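PDB 1GKR: Non-atp dependent l-selective hydantoinase from Arthrobacter aurescens, which hydrolyses the ring of 5-substituted hydantoins, aryl derivatives more readily than alkyl ones, with two zinc ions per subunit and a stereoselectivity that depends on the substrate. Local coordinates for residues R10-D15 with G49-P54; I91-T96 with A122-G127; I278-K283 with P323-V328. One frame throughout, in Å; residues are numbered along the deposited sequence.

Overall arrangement
The three contacts follow one another along the chain without overlapping. Contact 1 comes first and pairs strand 9-13 with the start of strand 51-62; contact 2 pairs strand 87-92 with strand 120-123 and the residues that follow them. Strand 51-62, used by contact 1, also pairs in parallel with strand 87-92 of contact 2, although the contact centres lie about 30 Å apart, on opposite sides of the chain's centre. Contact 3 joins two loops, with its centre about 27 Å from that of contact 2 and about 39 Å from that of contact 1. Contact 2 lies beside the zinc ligands His60 and His62, contact 3 lies farther out, and contact 1 is remote from the metals.

Contact 1 of 3, residues R10-D15 with G49-P54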
ATOM      1  N   ARG A  10     -15.996 -12.777 -38.913  1.00 24.33           N
ATOM      2  CA  ARG A  10     -14.711 -12.715 -38.245  1.00 22.71           C
ATOM      3  C   ARG A  10     -15.258 -12.374 -36.860  1.00 19.11           C
ATOM      4  O   ARG A  10     -15.342 -11.222 -36.450  1.00 18.31           O
ATOM      5  CB  ARG A  10     -13.841 -11.603 -38.820  1.00 25.93           C
ATOM      6  CG  ARG A  10     -12.375 -11.960 -38.803  1.00 35.40           C
ATOM      7  CD  ARG A  10     -11.513 -10.812 -39.277  1.00 47.63           C
ATOM      8  NE  ARG A  10     -11.651 -10.599 -40.710  1.00 56.25           N
ATOM      9  CZ  ARG A  10     -11.097 -11.384 -41.627  1.00 61.46           C
ATOM     10  NH1 ARG A  10     -10.366 -12.429 -41.246  1.00 63.41           N
ATOM     11  NH2 ARG A  10     -11.284 -11.133 -42.921  1.00 61.19           N
ATOM     12  N   LEU A  11     -15.698 -13.427 -36.190  1.00 17.16           N
ATOM     13  CA  LEU A  11     -16.331 -13.381 -34.883  1.00 18.65           C
ATOM     14  C   LEU A  11     -15.415 -12.967 -33.737  1.00 19.19           C
ATOM     15  O   LEU A  11     -14.416 -13.633 -33.466  1.00 23.11           O
ATOM     16  CB  LEU A  11     -16.926 -14.762 -34.642  1.00 20.47           C
ATOM     17  CG  LEU A  11     -17.709 -15.118 -33.397  1.00 27.67           C
ATOM     18  CD1 LEU A  11     -18.694 -14.016 -33.049  1.00 32.41           C
ATOM     19  CD2 LEU A  11     -18.431 -16.431 -33.679  1.00 28.06           C
ATOM     20  N   VAL A  12     -15.746 -11.874 -33.051  1.00 16.75           N
ATOM     21  CA  VAL A  12     -14.895 -11.419 -31.953  1.00 15.06           C
ATOM     22  C   VAL A  12     -15.464 -11.605 -30.551  1.00 16.80           C
ATOM     23  O   VAL A  12     -16.654 -11.383 -30.299  1.00 18.46           O
ATOM     24  CB  VAL A  12     -14.439  -9.934 -32.157  1.00 13.50           C
ATOM     25  CG1 VAL A  12     -15.241  -9.291 -33.236  1.00 11.68           C
ATOM     26  CG2 VAL A  12     -14.533  -9.152 -30.868  1.00  9.26           C
ATOM     27  N   SER A  13     -14.595 -12.058 -29.652  1.00 15.56           N
ATOM     28  CA  SER A  13     -14.951 -12.284 -28.257  1.00 16.78           C
ATOM     29  C   SER A  13     -13.854 -11.600 -27.466  1.00 15.40           C
ATOM     30  O   SER A  13     -12.922 -11.066 -28.054  1.00 14.81           O
ATOM     31  CB  SER A  13     -14.991 -13.774 -27.933  1.00 17.43           C
ATOM     32  OG  SER A  13     -13.688 -14.330 -27.958  1.00 29.67           O
ATOM     33  N   SER A  14     -13.950 -11.603 -26.144  1.00 15.44           N
ATOM     34  CA  SER A  14     -12.931 -10.928 -25.354  1.00 17.59           C
ATOM     35  C   SER A  14     -11.557 -11.539 -25.528  1.00 19.43           C
ATOM     36  O   SER A  14     -10.556 -10.866 -25.317  1.00 21.73           O
ATOM     37  CB  SER A  14     -13.291 -10.925 -23.876  1.00 14.02           C
ATOM     38  OG  SER A  14     -13.377 -12.248 -23.401  1.00 20.93           O
ATOM     39  N   ASP A  15     -11.476 -12.804 -25.915  1.00 21.75           N
ATOM     40  CA  ASP A  15     -10.148 -13.365 -26.064  1.00 24.91           C
ATOM     41  C   ASP A  15      -9.695 -13.792 -27.461  1.00 23.00           C
ATOM     42  O   ASP A  15      -8.952 -14.749 -27.599  1.00 22.31           O
ATOM     43  CB  ASP A  15      -9.933 -14.505 -25.065  1.00 28.37           C
ATOM     44  CG  ASP A  15     -11.002 -15.546 -25.135  1.00 32.24           C
ATOM     45  OD1 ASP A  15     -11.352 -15.968 -26.257  1.00 34.99           O
ATOM     46  OD2 ASP A  15     -11.485 -15.950 -24.057  1.00 38.02           O
ATOM     47  N   GLY A  49     -16.709 -11.383 -44.405  1.00 23.74           N
ATOM     48  CA  GLY A  49     -15.469 -11.254 -43.668  1.00 20.68           C
ATOM     49  C   GLY A  49     -15.353 -10.049 -42.754  1.00 21.63           C
ATOM     50  O   GLY A  49     -14.256  -9.749 -42.259  1.00 20.47           O
ATOM     51  N   LYS A  50     -16.454  -9.336 -42.530  1.00 22.43           N
ATOM     52  CA  LYS A  50     -16.390  -8.186 -41.631  1.00 22.37           C
ATOM     53  C   LYS A  50     -16.438  -8.714 -40.205  1.00 19.82           C
ATOM     54  O   LYS A  50     -16.778  -9.877 -39.970  1.00 18.86           O
ATOM     55  CB  LYS A  50     -17.561  -7.233 -41.863  1.00 22.46           C
ATOM     56  CG  LYS A  50     -17.645  -6.694 -43.276  1.00 28.43           C
ATOM     57  CD  LYS A  50     -18.508  -5.438 -43.347  1.00 30.02           C
ATOM     58  CE  LYS A  50     -19.038  -5.218 -44.748  1.00 30.90           C
ATOM     59  NZ  LYS A  50     -19.961  -6.335 -45.108  1.00 33.19           N
ATOM     60  N   PHE A  51     -16.082  -7.870 -39.249  1.00 16.73           N
ATOM     61  CA  PHE A  51     -16.126  -8.289 -37.861  1.00 15.69           C
ATOM     62  C   PHE A  51     -17.566  -8.435 -37.383  1.00 18.67           C
ATOM     63  O   PHE A  51     -18.425  -7.590 -37.674  1.00 19.49           O
ATOM     64  CB  PHE A  51     -15.412  -7.275 -36.982  1.00 12.14           C
ATOM     65  CG  PHE A  51     -13.944  -7.254 -37.180  1.00 13.94           C
ATOM     66  CD1 PHE A  51     -13.164  -8.332 -36.769  1.00 14.23           C
ATOM     67  CD2 PHE A  51     -13.333  -6.182 -37.820  1.00 14.39           C
ATOM     68  CE1 PHE A  51     -11.792  -8.343 -36.997  1.00 15.75           C
ATOM     69  CE2 PHE A  51     -11.961  -6.178 -38.056  1.00 15.08           C
ATOM     70  CZ  PHE A  51     -11.186  -7.263 -37.643  1.00 15.66           C
ATOM     71  N   VAL A  52     -17.830  -9.519 -36.664  1.00 17.30           N
ATOM     72  CA  VAL A  52     -19.147  -9.745 -36.104  1.00 18.08           C
ATOM     73  C   VAL A  52     -18.951  -9.834 -34.593  1.00 18.09           C
ATOM     74  O   VAL A  52     -18.060 -10.536 -34.130  1.00 19.25           O
ATOM     75  CB  VAL A  52     -19.766 -11.044 -36.635  1.00 18.78           C
ATOM     76  CG1 VAL A  52     -21.064 -11.347 -35.890  1.00 18.69           C
ATOM     77  CG2 VAL A  52     -20.050 -10.902 -38.118  1.00 16.89           C
ATOM     78  N   MET A  53     -19.760  -9.103 -33.829  1.00 17.67           N
ATOM     79  CA  MET A  53     -19.649  -9.111 -32.370  1.00 17.07           C
ATOM     80  C   MET A  53     -21.018  -9.283 -31.732  1.00 17.31           C
ATOM     81  O   MET A  53     -22.045  -9.124 -32.394  1.00 21.07           O
ATOM     82  CB  MET A  53     -19.023  -7.809 -31.871  1.00 12.27           C
ATOM     83  CG  MET A  53     -19.862  -6.586 -32.152  1.00 14.42           C
ATOM     84  SD  MET A  53     -19.088  -5.076 -31.557  1.00 15.85           S
ATOM     85  CE  MET A  53     -19.731  -4.988 -29.940  1.00 12.71           C
ATOM     86  N   PRO A  54     -21.056  -9.623 -30.433  1.00 16.91           N
ATOM     87  CA  PRO A  54     -22.357  -9.795 -29.779  1.00 14.91           C
ATOM     88  C   PRO A  54     -23.020  -8.433 -29.639  1.00 15.11           C
ATOM     89  O   PRO A  54     -22.337  -7.403 -29.651  1.00 13.32           O
ATOM     90  CB  PRO A  54     -21.989 -10.386 -28.417  1.00 13.04           C
ATOM     91  CG  PRO A  54     -20.648 -11.014 -28.661  1.00 11.37           C
ATOM     92  CD  PRO A  54     -19.964 -10.003 -29.522  1.00 13.17           C
TER
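Arg10 and Phe51 face each other as a parallel beta bridge, and Leu11 pairs with Val52 in the next one. Three backbone hydrogen bonds fix this register: Arg10 N to Lys50 O, Val52 N to Arg10 O at 3.0 Å, and Val12 N to Val52 O at 2.9 Å. The last is nearly straight, with an N-H...O angle of 167°. The short strand axes approach to 4.6 Å and diverge by 38°, a marked twist.

A second set of bonds is weaker. The Arg10 chain bends at chi3, bringing NE to 3.1 Å from Gly49 O; NH2 reaches the same oxygen, so one carbonyl receives two weak bonds. Arg10 NH1 has a salt bridge to Glu19.

Apolar contacts gather round Phe51. CD of Arg10 comes 3.4 Å from CE1 of Phe51, with the guanidinium and ring planes turned 68° apart, and Val12 CG1 lies 4.2 Å from Phe51 CD1. Separately, a proline carbon meets a backbone oxygen, Pro54 CD lying 3.7 Å from Val12 O.

Helix 357-372 touches Val12, Phe51 and Met53. Such parallel pairing of an N-terminal strand with the segment leading into the barrel is consistent with the small beta domain of hydantoinases and dihydropyrimidinases.

Contact 2 of 3, residues I91-T96 with A122-G127; sequences IEMPIT and ALYGGG
Tyr124 is the bulkiest projection of this contact, and Ile91, Met93 and Pro94 form the hollow that receives it. Its CG stands anti to the carbonyl carbon (chi1 -84°), which directs the ring toward the 91-94 backbone. Met93 leaves its own backbone heading away from segment 122-127, but bends at chi2 and chi3 and returns: its CE methyl lies 3.5 Å from the ring centroid and 17° off the normal, a CH-pi contact over one face. The sulfur follows obliquely, with SD 4.3 Å from the centroid, completing a Met-aromatic contact in which the two side chains run alongside each other.

Ile91 crosses the tyrosine at about a right angle. Its CG2 methyl reaches Tyr124 CE2 at 3.6 Å and also rests against Ala122 CB. At the base of the tyrosine, Pro94 CD packs on Tyr124 CB, while Pro94 CG fits against the bare backbone of the glycines, 3.6 Å from Gly126 CA. Beyond the ring's far end, Tyr124 OH is hydrogen-bonded to Glu59 O.

On the sheet face bearing Glu92 and Leu123, Glu92 CB meets Leu123 CD2 at 3.6 Å, whereas the carboxylate turns off to the backbone NH groups of Ile63 and Ile64. Two backbone bonds set the parallel register: Glu92 N to Ala122 O at 3.2 Å and Tyr124 N to Glu92 O. A water lies within hydrogen-bonding distance of Glu92 O and Tyr124 O.

Met93 also touches His60 and His62, making it a second-shell residue of the zinc site. Strand 87-92, helix 103-116 and strand 120-123 form a beta-alpha-beta unit of the amidohydrolase TIM barrel, whose C-terminal strand ends border the active site.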
ATOM      1  N   ILE A  91     -30.768  -1.930 -19.796  1.00 11.04           N
ATOM      2  CA  ILE A  91     -31.269  -2.129 -18.459  1.00 10.88           C
ATOM      3  C   ILE A  91     -31.692  -0.723 -18.033  1.00 12.03           C
ATOM      4  O   ILE A  91     -30.837   0.125 -17.811  1.00 12.82           O
ATOM      5  CB  ILE A  91     -30.177  -2.701 -17.547  1.00 10.89           C
ATOM      6  CG1 ILE A  91     -29.453  -3.842 -18.270  1.00 10.64           C
ATOM      7  CG2 ILE A  91     -30.803  -3.280 -16.291  1.00  7.02           C
ATOM      8  CD1 ILE A  91     -28.491  -4.634 -17.390  1.00  7.86           C
ATOM      9  N   GLU A  92     -33.005  -0.472 -17.972  1.00 12.66           N
ATOM     10  CA  GLU A  92     -33.557   0.844 -17.602  1.00 12.00           C
ATOM     11  C   GLU A  92     -33.382   1.152 -16.141  1.00 12.49           C
ATOM     12  O   GLU A  92     -33.756   0.335 -15.299  1.00 14.11           O
ATOM     13  CB  GLU A  92     -35.057   0.911 -17.872  1.00 13.36           C
ATOM     14  CG  GLU A  92     -35.470   1.825 -18.995  1.00 15.63           C
ATOM     15  CD  GLU A  92     -35.208   3.290 -18.734  1.00 17.23           C
ATOM     16  OE1 GLU A  92     -35.814   3.888 -17.807  1.00 18.69           O
ATOM     17  OE2 GLU A  92     -34.388   3.841 -19.487  1.00 18.40           O
ATOM     18  N   MET A  93     -32.838   2.330 -15.842  1.00 10.52           N
ATOM     19  CA  MET A  93     -32.659   2.748 -14.457  1.00 12.25           C
ATOM     20  C   MET A  93     -34.056   3.045 -13.900  1.00 13.77           C
ATOM     21  O   MET A  93     -35.020   3.181 -14.656  1.00 13.76           O
ATOM     22  CB  MET A  93     -31.781   3.993 -14.384  1.00 13.70           C
ATOM     23  CG  MET A  93     -30.397   3.802 -14.965  1.00 17.02           C
ATOM     24  SD  MET A  93     -29.114   3.291 -13.783  1.00 25.02           S
ATOM     25  CE  MET A  93     -30.080   2.482 -12.539  1.00 24.85           C
ATOM     26  N   PRO A  94     -34.186   3.174 -12.572  1.00 13.36           N
ATOM     27  CA  PRO A  94     -35.512   3.436 -12.026  1.00 12.96           C
ATOM     28  C   PRO A  94     -35.808   4.890 -11.738  1.00 14.23           C
ATOM     29  O   PRO A  94     -36.687   5.182 -10.942  1.00 15.53           O
ATOM     30  CB  PRO A  94     -35.499   2.605 -10.762  1.00 11.72           C
ATOM     31  CG  PRO A  94     -34.113   2.890 -10.244  1.00  9.63           C
ATOM     32  CD  PRO A  94     -33.222   2.927 -11.485  1.00 11.35           C
ATOM     33  N   ILE A  95     -35.072   5.800 -12.365  1.00 15.79           N
ATOM     34  CA  ILE A  95     -35.303   7.224 -12.137  1.00 17.34           C
ATOM     35  C   ILE A  95     -36.348   7.681 -13.138  1.00 18.47           C
ATOM     36  O   ILE A  95     -36.039   7.908 -14.311  1.00 20.05           O
ATOM     37  CB  ILE A  95     -34.060   8.090 -12.404  1.00 17.48           C
ATOM     38  CG1 ILE A  95     -32.811   7.485 -11.761  1.00 18.75           C
ATOM     39  CG2 ILE A  95     -34.321   9.493 -11.900  1.00 15.91           C
ATOM     40  CD1 ILE A  95     -32.655   7.751 -10.316  1.00 20.55           C
ATOM     41  N   THR A  96     -37.580   7.821 -12.679  1.00 17.75           N
ATOM     42  CA  THR A  96     -38.664   8.253 -13.545  1.00 20.44           C
ATOM     43  C   THR A  96     -39.840   8.570 -12.645  1.00 21.01           C
ATOM     44  O   THR A  96     -39.710   8.514 -11.428  1.00 18.80           O
ATOM     45  CB  THR A  96     -39.058   7.127 -14.568  1.00 19.80           C
ATOM     46  OG1 THR A  96     -40.167   7.567 -15.351  1.00 19.66           O
ATOM     47  CG2 THR A  96     -39.446   5.848 -13.862  1.00 14.49           C
ATOM     48  N   ALA A 122     -33.880  -5.330 -19.511  1.00 10.93           N
ATOM     49  CA  ALA A 122     -33.857  -5.848 -18.157  1.00 11.51           C
ATOM     50  C   ALA A 122     -34.198  -4.613 -17.318  1.00 14.26           C
ATOM     51  O   ALA A 122     -34.036  -3.481 -17.786  1.00 14.18           O
ATOM     52  CB  ALA A 122     -32.471  -6.355 -17.807  1.00 11.54           C
ATOM     53  N   LEU A 123     -34.649  -4.808 -16.084  1.00 14.10           N
ATOM     54  CA  LEU A 123     -35.006  -3.668 -15.262  1.00 12.21           C
ATOM     55  C   LEU A 123     -34.369  -3.574 -13.895  1.00 12.63           C
ATOM     56  O   LEU A 123     -34.142  -4.574 -13.218  1.00 14.45           O
ATOM     57  CB  LEU A 123     -36.512  -3.623 -15.081  1.00 11.49           C
ATOM     58  CG  LEU A 123     -37.302  -3.382 -16.351  1.00 11.75           C
ATOM     59  CD1 LEU A 123     -38.764  -3.503 -16.030  1.00 14.88           C
ATOM     60  CD2 LEU A 123     -36.990  -2.006 -16.905  1.00 10.65           C
ATOM     61  N   TYR A 124     -34.101  -2.334 -13.505  1.00 12.58           N
ATOM     62  CA  TYR A 124     -33.539  -1.998 -12.206  1.00 12.50           C
ATOM     63  C   TYR A 124     -34.713  -1.640 -11.320  1.00 14.47           C
ATOM     64  O   TYR A 124     -35.771  -1.239 -11.801  1.00 16.03           O
ATOM     65  CB  TYR A 124     -32.709  -0.727 -12.279  1.00 10.48           C
ATOM     66  CG  TYR A 124     -31.301  -0.874 -12.733  1.00 12.31           C
ATOM     67  CD1 TYR A 124     -30.330  -1.395 -11.878  1.00  8.86           C
ATOM     68  CD2 TYR A 124     -30.910  -0.413 -13.996  1.00 10.49           C
ATOM     69  CE1 TYR A 124     -29.000  -1.442 -12.263  1.00 12.31           C
ATOM     70  CE2 TYR A 124     -29.586  -0.456 -14.394  1.00 10.96           C
ATOM     71  CZ  TYR A 124     -28.636  -0.969 -13.521  1.00 14.16           C
ATOM     72  OH  TYR A 124     -27.319  -1.005 -13.892  1.00 17.26           O
ATOM     73  N   GLY A 125     -34.503  -1.764 -10.021  1.00 15.03           N
ATOM     74  CA  GLY A 125     -35.507  -1.366  -9.066  1.00 13.94           C
ATOM     75  C   GLY A 125     -34.785  -0.214  -8.390  1.00 15.78           C
ATOM     76  O   GLY A 125     -33.580  -0.035  -8.590  1.00 17.20           O
ATOM     77  N   GLY A 126     -35.489   0.583  -7.606  1.00 14.99           N
ATOM     78  CA  GLY A 126     -34.821   1.679  -6.942  1.00 12.27           C
ATOM     79  C   GLY A 126     -34.652   1.400  -5.463  1.00 12.25           C
ATOM     80  O   GLY A 126     -35.482   0.744  -4.832  1.00 12.19           O
ATOM     81  N   GLY A 127     -33.554   1.891  -4.911  1.00 11.75           N
ATOM     82  CA  GLY A 127     -33.299   1.720  -3.501  1.00 11.64           C
ATOM     83  C   GLY A 127     -33.234   3.122  -2.944  1.00 14.30           C
ATOM     84  O   GLY A 127     -32.199   3.788  -3.034  1.00 16.21           O
TER
HETATM   85  O   HOH W   1     -36.316   0.373 -14.158  1.00 21.64           O

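Contact 3 of 3, residues I278-K283 with P323-V328; sequences IGPYMK and PGWKDV
Pro280 packs against Trp325 where two loops of the TIM-barrel amidohydrolase fold meet. The first follows helix 275-278 and makes a 3-10 turn at 280-282, evidenced by the bond from Lys283 N to Pro280 O; the second, 323-328, follows strand 313-314. Gly279, the first residue past the helix to leave helical angles, has positive phi and puts its CA beside the indole, 3.7 Å from Trp325 CZ3.

The tryptophan can be traced outward. From CB, a chi1 of -70° sets CG beside the backbone N, and this swings the indole over the 278-281 turn. CD2, at the ring fusion, lies 3.7 Å from Pro280 CD, and CE3 meets the same carbon. That methylene stands above the centre of the six-membered ring, 11° off its normal, which defines a CH-pi contact over one face. Along the pyrrole side, CE2 and NE1 approach Pro280 CG and NE1 also comes near Tyr281 CE2; the NE1 hydrogen bond itself goes to Glu322 OE1, an oxygen that Tyr281 OH also binds. CZ2 touches Tyr281 CE2 at 4.0 Å, the two side chains crossing at about a right angle. At the outer rim CH2 reaches Ile278 O at 3.5 Å.

Pro280 CB also rests on Gly324, 3.9 Å from its CA. Farther along, Lys283 extends fully beyond CG, packs its ammonium group on the Tyr208 ring in a cation-pi contact and donates to Ala331 O. Its NZ also makes the hydrogen bond between the two segments, 3.0 Å to Val328 O, approaching from 37° above that carbonyl plane.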
ATOM      1  N   ILE A 278     -18.894  23.131 -26.509  1.00 32.57           N
ATOM      2  CA  ILE A 278     -20.047  22.246 -26.301  1.00 26.78           C
ATOM      3  C   ILE A 278     -20.965  22.753 -25.197  1.00 24.76           C
ATOM      4  O   ILE A 278     -22.162  22.460 -25.175  1.00 23.56           O
ATOM      5  CB  ILE A 278     -19.593  20.810 -25.970  1.00 25.46           C
ATOM      6  CG1 ILE A 278     -18.861  20.215 -27.166  1.00 22.34           C
ATOM      7  CG2 ILE A 278     -20.783  19.942 -25.610  1.00 23.73           C
ATOM      8  CD1 ILE A 278     -18.207  18.886 -26.869  1.00 24.80           C
ATOM      9  N   GLY A 279     -20.393  23.518 -24.279  1.00 23.95           N
ATOM     10  CA  GLY A 279     -21.181  24.078 -23.199  1.00 24.42           C
ATOM     11  C   GLY A 279     -22.034  23.110 -22.400  1.00 24.96           C
ATOM     12  O   GLY A 279     -21.609  22.000 -22.086  1.00 24.45           O
ATOM     13  N   PRO A 280     -23.273  23.508 -22.081  1.00 25.06           N
ATOM     14  CA  PRO A 280     -24.227  22.711 -21.301  1.00 22.48           C
ATOM     15  C   PRO A 280     -24.560  21.330 -21.830  1.00 21.38           C
ATOM     16  O   PRO A 280     -25.060  20.493 -21.097  1.00 23.19           O
ATOM     17  CB  PRO A 280     -25.455  23.620 -21.230  1.00 21.86           C
ATOM     18  CG  PRO A 280     -25.404  24.351 -22.543  1.00 24.79           C
ATOM     19  CD  PRO A 280     -23.932  24.684 -22.687  1.00 23.44           C
ATOM     20  N   TYR A 281     -24.280  21.081 -23.098  1.00 22.46           N
ATOM     21  CA  TYR A 281     -24.594  19.780 -23.678  1.00 24.31           C
ATOM     22  C   TYR A 281     -23.600  18.720 -23.251  1.00 21.61           C
ATOM     23  O   TYR A 281     -23.702  17.554 -23.614  1.00 21.79           O
ATOM     24  CB  TYR A 281     -24.649  19.906 -25.202  1.00 27.17           C
ATOM     25  CG  TYR A 281     -25.860  20.691 -25.621  1.00 34.11           C
ATOM     26  CD1 TYR A 281     -27.142  20.162 -25.441  1.00 36.26           C
ATOM     27  CD2 TYR A 281     -25.744  22.002 -26.095  1.00 35.39           C
ATOM     28  CE1 TYR A 281     -28.276  20.916 -25.708  1.00 39.68           C
ATOM     29  CE2 TYR A 281     -26.872  22.769 -26.367  1.00 36.94           C
ATOM     30  CZ  TYR A 281     -28.134  22.220 -26.169  1.00 40.67           C
ATOM     31  OH  TYR A 281     -29.262  22.968 -26.410  1.00 44.94           O
ATOM     32  N   MET A 282     -22.654  19.150 -22.441  1.00 20.76           N
ATOM     33  CA  MET A 282     -21.596  18.304 -21.938  1.00 19.82           C
ATOM     34  C   MET A 282     -21.708  18.277 -20.420  1.00 19.66           C
ATOM     35  O   MET A 282     -20.929  17.618 -19.738  1.00 19.69           O
ATOM     36  CB  MET A 282     -20.274  18.920 -22.359  1.00 18.80           C
ATOM     37  CG  MET A 282     -19.065  18.278 -21.794  1.00 24.28           C
ATOM     38  SD  MET A 282     -17.701  19.435 -21.858  1.00 26.16           S
ATOM     39  CE  MET A 282     -18.031  20.190 -23.358  1.00 24.89           C
ATOM     40  N   LYS A 283     -22.681  19.011 -19.889  1.00 19.51           N
ATOM     41  CA  LYS A 283     -22.866  19.050 -18.448  1.00 19.41           C
ATOM     42  C   LYS A 283     -23.490  17.754 -17.991  1.00 18.62           C
ATOM     43  O   LYS A 283     -24.664  17.489 -18.258  1.00 18.14           O
ATOM     44  CB  LYS A 283     -23.765  20.202 -18.032  1.00 19.84           C
ATOM     45  CG  LYS A 283     -23.853  20.325 -16.535  1.00 21.79           C
ATOM     46  CD  LYS A 283     -24.738  21.469 -16.123  1.00 23.85           C
ATOM     47  CE  LYS A 283     -24.946  21.473 -14.630  1.00 24.99           C
ATOM     48  NZ  LYS A 283     -25.919  22.515 -14.249  1.00 29.55           N
ATOM     49  N   PRO A 323     -30.389  27.446 -21.650  1.00 33.56           N
ATOM     50  CA  PRO A 323     -30.089  28.557 -20.740  1.00 33.57           C
ATOM     51  C   PRO A 323     -28.731  28.388 -20.067  1.00 34.52           C
ATOM     52  O   PRO A 323     -28.232  29.300 -19.413  1.00 36.52           O
ATOM     53  CB  PRO A 323     -31.243  28.514 -19.735  1.00 32.71           C
ATOM     54  CG  PRO A 323     -31.762  27.110 -19.834  1.00 33.81           C
ATOM     55  CD  PRO A 323     -31.669  26.813 -21.305  1.00 32.32           C
ATOM     56  N   GLY A 324     -28.137  27.215 -20.247  1.00 36.20           N
ATOM     57  CA  GLY A 324     -26.845  26.924 -19.651  1.00 35.59           C
ATOM     58  C   GLY A 324     -25.693  27.696 -20.262  1.00 35.43           C
ATOM     59  O   GLY A 324     -24.655  27.868 -19.622  1.00 34.49           O
ATOM     60  N   TRP A 325     -25.863  28.162 -21.495  1.00 35.24           N
ATOM     61  CA  TRP A 325     -24.813  28.919 -22.167  1.00 34.93           C
ATOM     62  C   TRP A 325     -24.422  30.175 -21.402  1.00 37.94           C
ATOM     63  O   TRP A 325     -23.247  30.536 -21.354  1.00 38.40           O
ATOM     64  CB  TRP A 325     -25.253  29.330 -23.565  1.00 30.27           C
ATOM     65  CG  TRP A 325     -25.346  28.206 -24.528  1.00 26.85           C
ATOM     66  CD1 TRP A 325     -26.485  27.665 -25.042  1.00 27.68           C
ATOM     67  CD2 TRP A 325     -24.255  27.475 -25.107  1.00 24.63           C
ATOM     68  NE1 TRP A 325     -26.175  26.639 -25.909  1.00 29.13           N
ATOM     69  CE2 TRP A 325     -24.815  26.501 -25.966  1.00 25.20           C
ATOM     70  CE3 TRP A 325     -22.863  27.545 -24.982  1.00 24.21           C
ATOM     71  CZ2 TRP A 325     -24.030  25.603 -26.696  1.00 22.85           C
ATOM     72  CZ3 TRP A 325     -22.077  26.645 -25.711  1.00 22.67           C
ATOM     73  CH2 TRP A 325     -22.667  25.690 -26.555  1.00 22.80           C
ATOM     74  N   LYS A 326     -25.408  30.834 -20.802  1.00 40.59           N
ATOM     75  CA  LYS A 326     -25.160  32.071 -20.068  1.00 44.13           C
ATOM     76  C   LYS A 326     -25.002  31.853 -18.565  1.00 42.77           C
ATOM     77  O   LYS A 326     -24.227  32.545 -17.905  1.00 43.77           O
ATOM     78  CB  LYS A 326     -26.301  33.059 -20.330  1.00 50.62           C
ATOM     79  CG  LYS A 326     -26.640  33.250 -21.810  1.00 58.20           C
ATOM     80  CD  LYS A 326     -27.984  33.955 -21.988  1.00 64.26           C
ATOM     81  CE  LYS A 326     -28.463  33.889 -23.441  1.00 69.48           C
ATOM     82  NZ  LYS A 326     -29.845  34.449 -23.628  1.00 71.96           N
ATOM     83  N   ASP A 327     -25.751  30.900 -18.027  1.00 40.73           N
ATOM     84  CA  ASP A 327     -25.684  30.588 -16.602  1.00 39.20           C
ATOM     85  C   ASP A 327     -25.760  29.067 -16.459  1.00 37.91           C
ATOM     86  O   ASP A 327     -26.839  28.473 -16.572  1.00 37.79           O
ATOM     87  CB  ASP A 327     -26.840  31.259 -15.858  1.00 39.62           C
ATOM     88  CG  ASP A 327     -26.837  30.950 -14.373  1.00 41.81           C
ATOM     89  OD1 ASP A 327     -26.913  29.756 -14.029  1.00 45.55           O
ATOM     90  OD2 ASP A 327     -26.762  31.890 -13.550  1.00 41.68           O
ATOM     91  N   VAL A 328     -24.600  28.454 -16.215  1.00 34.30           N
ATOM     92  CA  VAL A 328     -24.463  27.005 -16.084  1.00 29.33           C
ATOM     93  C   VAL A 328     -25.404  26.350 -15.066  1.00 29.12           C
ATOM     94  O   VAL A 328     -25.939  25.270 -15.312  1.00 27.61           O
ATOM     95  CB  VAL A 328     -22.994  26.631 -15.727  1.00 26.38           C
ATOM     96  CG1 VAL A 328     -22.761  26.716 -14.210  1.00 24.27           C
ATOM     97  CG2 VAL A 328     -22.677  25.258 -16.250  1.00 23.87           C
TER